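Local coordinates for protein putative rRNA methyltransferase (Sorangium cellulosum, PDB 4RWZ) that probably methylates 16S ribosomal RNA within the 30S subunit, a modification that confers resistance to aminoglycoside antibiotics, at residues A[11-14]-A[15-18]; A[61-64]-A[65-69]. All blocks are in the same frame, centred on the assembly; numbering follows the deposited sequence.

Contact 1. Residues A[11-14]-A[15-18]; sequences TWTR and ADLE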
loop_
_atom_site.group_PDB
_atom_site.type_symbol
_atom_site.label_atom_id
_atom_site.label_comp_id
_atom_site.label_asym_id
_atom_site.label_seq_id
_atom_site.Cartn_x
_atom_site.Cartn_y
_atom_site.Cartn_z
ATOM N N THR A 11 -12.175 -1.324 -16.483
ATOM C CA THR A 11 -12.932 -0.919 -15.294
ATOM C C THR A 11 -13.509 -2.170 -14.621
ATOM O O THR A 11 -14.068 -3.027 -15.289
ATOM C CB THR A 11 -14.044 0.097 -15.652
ATOM O OG1 THR A 11 -13.453 1.282 -16.217
ATOM C CG2 THR A 11 -14.827 0.500 -14.403
ATOM N N TRP A 12 -13.335 -2.309 -13.307
ATOM C CA TRP A 12 -13.911 -3.431 -12.551
ATOM C C TRP A 12 -14.911 -2.877 -11.569
ATOM O O TRP A 12 -14.788 -1.717 -11.187
ATOM C CB TRP A 12 -12.860 -4.178 -11.715
ATOM C CG TRP A 12 -12.008 -5.138 -12.476
ATOM C CD1 TRP A 12 -11.700 -5.099 -13.804
ATOM C CD2 TRP A 12 -11.356 -6.287 -11.939
ATOM N NE1 TRP A 12 -10.880 -6.163 -14.121
ATOM C CE2 TRP A 12 -10.661 -6.909 -12.993
ATOM C CE3 TRP A 12 -11.301 -6.855 -10.663
ATOM C CZ2 TRP A 12 -9.911 -8.066 -12.811
ATOM C CZ3 TRP A 12 -10.541 -7.998 -10.479
ATOM C CH2 TRP A 12 -9.856 -8.592 -11.549
ATOM N N THR A 13 -15.887 -3.703 -11.168
ATOM C CA THR A 13 -16.825 -3.364 -10.093
ATOM C C THR A 13 -16.398 -4.121 -8.851
ATOM O O THR A 13 -15.516 -4.974 -8.922
ATOM C CB THR A 13 -18.277 -3.787 -10.423
ATOM O OG1 THR A 13 -18.330 -5.209 -10.605
ATOM C CG2 THR A 13 -18.766 -3.116 -11.688
ATOM N N ARG A 14 -17.026 -3.825 -7.714
ATOM C CA ARG A 14 -16.707 -4.517 -6.472
ATOM C C ARG A 14 -17.067 -6.003 -6.620
ATOM O O ARG A 14 -16.338 -6.877 -6.132
ATOM C CB ARG A 14 -17.412 -3.836 -5.274
ATOM C CG ARG A 14 -17.421 -4.598 -3.928
ATOM C CD ARG A 14 -16.130 -4.419 -3.097
ATOM N NE ARG A 14 -16.250 -5.128 -1.819
ATOM C CZ ARG A 14 -15.597 -4.815 -0.696
ATOM N NH1 ARG A 14 -14.730 -3.795 -0.672
ATOM N NH2 ARG A 14 -15.806 -5.534 0.408
ATOM N N ALA A 15 -18.142 -6.287 -7.364
ATOM C CA ALA A 15 -18.573 -7.668 -7.597
ATOM C C ALA A 15 -17.558 -8.446 -8.436
ATOM O O ALA A 15 -17.338 -9.625 -8.187
ATOM C CB ALA A 15 -19.978 -7.717 -8.253
ATOM N N ASP A 16 -16.941 -7.776 -9.413
ATOM C CA ASP A 16 -15.845 -8.348 -10.194
ATOM C C ASP A 16 -14.690 -8.722 -9.279
ATOM O O ASP A 16 -14.142 -9.820 -9.354
ATOM C CB ASP A 16 -15.314 -7.322 -11.193
ATOM C CG ASP A 16 -16.276 -7.034 -12.309
ATOM O OD1 ASP A 16 -17.156 -7.885 -12.556
ATOM O OD2 ASP A 16 -16.155 -5.945 -12.921
ATOM N N LEU A 17 -14.334 -7.792 -8.400
ATOM C CA LEU A 17 -13.229 -7.994 -7.484
ATOM C C LEU A 17 -13.585 -9.124 -6.530
ATOM O O LEU A 17 -12.793 -10.061 -6.336
ATOM C CB LEU A 17 -12.908 -6.699 -6.710
ATOM C CG LEU A 17 -11.774 -6.800 -5.677
ATOM C CD1 LEU A 17 -10.474 -7.323 -6.347
ATOM C CD2 LEU A 17 -11.530 -5.477 -4.966
ATOM N N GLU A 18 -14.795 -9.079 -5.977
ATOM C CA GLU A 18 -15.211 -10.129 -5.042
ATOM C C GLU A 18 -15.203 -11.521 -5.668
ATOM O O GLU A 18 -14.952 -12.518 -4.992
ATOM C CB GLU A 18 -16.574 -9.811 -4.424
ATOM C CG GLU A 18 -16.486 -8.772 -3.329
ATOM C CD GLU A 18 -17.847 -8.295 -2.842
ATOM O OE1 GLU A 18 -18.873 -8.740 -3.412
ATOM O OE2 GLU A 18 -17.885 -7.477 -1.887
#

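Contact 2. Residues A[61-64]-A[65-69]; sequences MREV and SWRAS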
loop_
_atom_site.group_PDB
_atom_site.type_symbol
_atom_site.label_atom_id
_atom_site.label_comp_id
_atom_site.label_asym_id
_atom_site.label_seq_id
_atom_site.Cartn_x
_atom_site.Cartn_y
_atom_site.Cartn_z
ATOM N N MET A 61 3.118 -0.229 -14.377
ATOM C CA MET A 61 2.695 -1.624 -14.076
ATOM C C MET A 61 2.387 -2.394 -15.369
ATOM O O MET A 61 1.912 -3.513 -15.309
ATOM C CB MET A 61 1.436 -1.618 -13.198
ATOM C CG MET A 61 1.694 -0.946 -11.872
ATOM S SD MET A 61 0.239 -0.868 -10.799
ATOM C CE MET A 61 -0.776 0.267 -11.772
ATOM N N ARG A 62 2.660 -1.806 -16.521
ATOM C CA ARG A 62 2.290 -2.448 -17.802
ATOM C C ARG A 62 2.896 -3.848 -17.877
ATOM O O ARG A 62 2.216 -4.838 -18.185
ATOM C CB ARG A 62 2.804 -1.628 -18.978
ATOM C CG ARG A 62 2.586 -2.372 -20.327
ATOM C CD ARG A 62 3.476 -1.820 -21.454
ATOM N NE ARG A 62 4.903 -2.028 -21.177
ATOM C CZ ARG A 62 5.525 -3.217 -21.229
ATOM N NH1 ARG A 62 4.869 -4.350 -21.523
ATOM N NH2 ARG A 62 6.822 -3.277 -20.967
ATOM N N GLU A 63 4.190 -3.905 -17.616
ATOM C CA GLU A 63 4.918 -5.155 -17.826
ATOM C C GLU A 63 4.483 -6.272 -16.898
ATOM O O GLU A 63 4.203 -7.449 -17.304
ATOM C CB GLU A 63 6.423 -4.913 -17.693
ATOM C CG GLU A 63 7.198 -6.240 -17.712
ATOM C CD GLU A 63 8.729 -6.065 -17.509
ATOM O OE1 GLU A 63 9.257 -4.937 -17.628
ATOM O OE2 GLU A 63 9.379 -7.076 -17.201
ATOM N N VAL A 64 4.507 -5.952 -15.613
ATOM C CA VAL A 64 4.127 -6.950 -14.624
ATOM C C VAL A 64 2.677 -7.365 -14.749
ATOM O O VAL A 64 2.368 -8.537 -14.517
ATOM C CB VAL A 64 4.390 -6.461 -13.144
ATOM C CG1 VAL A 64 3.419 -5.355 -12.757
ATOM C CG2 VAL A 64 4.208 -7.623 -12.188
ATOM N N SER A 65 1.780 -6.406 -15.085
ATOM C CA SER A 65 0.352 -6.770 -15.147
ATOM C C SER A 65 0.085 -7.678 -16.392
ATOM O O SER A 65 -0.732 -8.571 -16.317
ATOM C CB SER A 65 -0.575 -5.537 -15.162
ATOM O OG SER A 65 -0.387 -4.739 -16.314
ATOM N N TRP A 66 0.812 -7.475 -17.483
ATOM C CA TRP A 66 0.737 -8.354 -18.637
ATOM C C TRP A 66 1.220 -9.745 -18.258
ATOM O O TRP A 66 0.550 -10.752 -18.500
ATOM C CB TRP A 66 1.599 -7.835 -19.789
ATOM C CG TRP A 66 1.524 -8.746 -20.989
ATOM C CD1 TRP A 66 2.487 -9.629 -21.455
ATOM C CD2 TRP A 66 0.387 -8.901 -21.831
ATOM N NE1 TRP A 66 2.001 -10.276 -22.581
ATOM C CE2 TRP A 66 0.715 -9.850 -22.820
ATOM C CE3 TRP A 66 -0.875 -8.292 -21.869
ATOM C CZ2 TRP A 66 -0.196 -10.215 -23.849
ATOM C CZ3 TRP A 66 -1.779 -8.652 -22.870
ATOM C CH2 TRP A 66 -1.430 -9.586 -23.857
ATOM N N ARG A 67 2.389 -9.780 -17.622
ATOM C CA ARG A 67 2.992 -11.051 -17.269
ATOM C C ARG A 67 2.064 -11.844 -16.357
ATOM O O ARG A 67 1.802 -13.050 -16.543
ATOM C CB ARG A 67 4.350 -10.785 -16.612
ATOM C CG ARG A 67 4.944 -12.030 -15.958
ATOM C CD ARG A 67 6.262 -11.644 -15.259
ATOM N NE ARG A 67 7.135 -11.114 -16.291
ATOM C CZ ARG A 67 7.725 -9.918 -16.245
ATOM N NH1 ARG A 67 7.629 -9.143 -15.173
ATOM N NH2 ARG A 67 8.468 -9.549 -17.263
ATOM N N ALA A 68 1.534 -11.157 -15.359
ATOM C CA ALA A 68 0.725 -11.814 -14.344
ATOM C C ALA A 68 -0.621 -12.301 -14.870
ATOM O O ALA A 68 -1.226 -13.164 -14.247
ATOM C CB ALA A 68 0.518 -10.887 -13.133
ATOM N N SER A 69 -1.074 -11.762 -16.000
ATOM C CA SER A 69 -2.379 -12.180 -16.577
ATOM C C SER A 69 -2.243 -13.319 -17.559
ATOM O O SER A 69 -3.243 -13.777 -18.105
ATOM C CB SER A 69 -3.112 -11.003 -17.247
ATOM O OG SER A 69 -2.301 -10.442 -18.249
#

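Contact 1. Residues A[11-14]-A[15-18]
T13 holds OG1 between its own backbone N and carbonyl carbon (chi1 61°), turned toward the amide of D16, and D16 swings CG to the side of its backbone N (chi1 -70°), which turns its carboxylate back toward T13 N. The result is a capping box at the start of helix 14-21. T13, the N-cap, takes the amide of D16 on OG1, with D16 N and T13 OG1 3.2 Å apart, while D16 OD2 accepts from T13 N at 2.9 Å. That second donor stands above the carboxylate plane of D16. One residue along from T13, R14 reaches a full turn ahead to E18 in a salt bridge: R14 NE gives a nearly straight hydrogen bond (172°) to E18 OE2 at 2.9 Å, which sits at the edge of the guanidinium, with NE off the plane of the carboxylate. R14 NH1 is engaged separately, by the carbonyls of E93 and A95, which should help fix how the guanidinium is turned. The six-membered ring of W12 lies obliquely beside the L17 backbone, W12 CE3 3.9 Å from L17 CA. The contact is near the surface, where strand 8-11 passes into the helix; W12 and L17 both pack inward on Y50 of strand 49-55 and L81 of strand 80-84.

Contact 2. Residues A[61-64]-A[65-69]
Helix 62-68 is the crossover helix of a beta-alpha-beta unit, between strands 49-55 and 80-84 of the Rossmann-like methyltransferase sheet, and residues 61-69 run through its whole length. M61 occupies the N-cap position, and its carbonyl oxygen is gripped twice by S65. The amide S65 N reaches M61 O at 2.9 Å, and the hydroxyl S65 OG gives its proton to the same oxygen at 2.8 Å, the two donors arriving from opposite faces of the carbonyl plane. The hydroxyl can do this because chi1 of 64° sets OG between the backbone N and the carbonyl carbon, folded back against the preceding turn. S65 OG is also hydrogen-bonded to G6 N, which ties this buried side chain to the turn between strands 2-5 and 8-11.

On another side of the helix, E63 and R67 run side by side and point the same way, an i to i+4 salt bridge. A bend at chi3 of R67 (-60°) brings its guanidinium round to the acid. E63 OE2 accepts from R67 NH2 at 2.6 Å through its anti lone pair, the one away from the other oxygen, and the bond is close to straight. OE2 sits at the guanidinium edge, in its plane, while the carboxylate plane is turned 79° against it; R67 NH1 adds a weak bond to E63 OE2 at 3.4 Å. Backbone bonds carry the helix onward, among them A68 N to V64 O at 2.9 Å.

V64 and S65 pack on F82 of strand 80-84, with M61 reaching F82 and V84, while V64, R67 and A68 rest against Y40 of the neighbouring helix 37-45.

Contact 1 caps the start of helix 14-21, whereas contact 2 runs the length of helix 62-68, and they follow each other along the chain without touching: their centres are 19 Å apart and their nearest atoms about 9 Å. Strand 80-84, at the edge of the seven-stranded sheet, joins them: W12 and L17 of contact 1 lean on L81, whereas M61, V64 and S65 of contact 2 lean on the next residue, F82. The N-terminal hairpin of strands 2-5 and 8-11 is a second bridge, since it leads directly into residues 11-18 and its turn supplies G6 to S65.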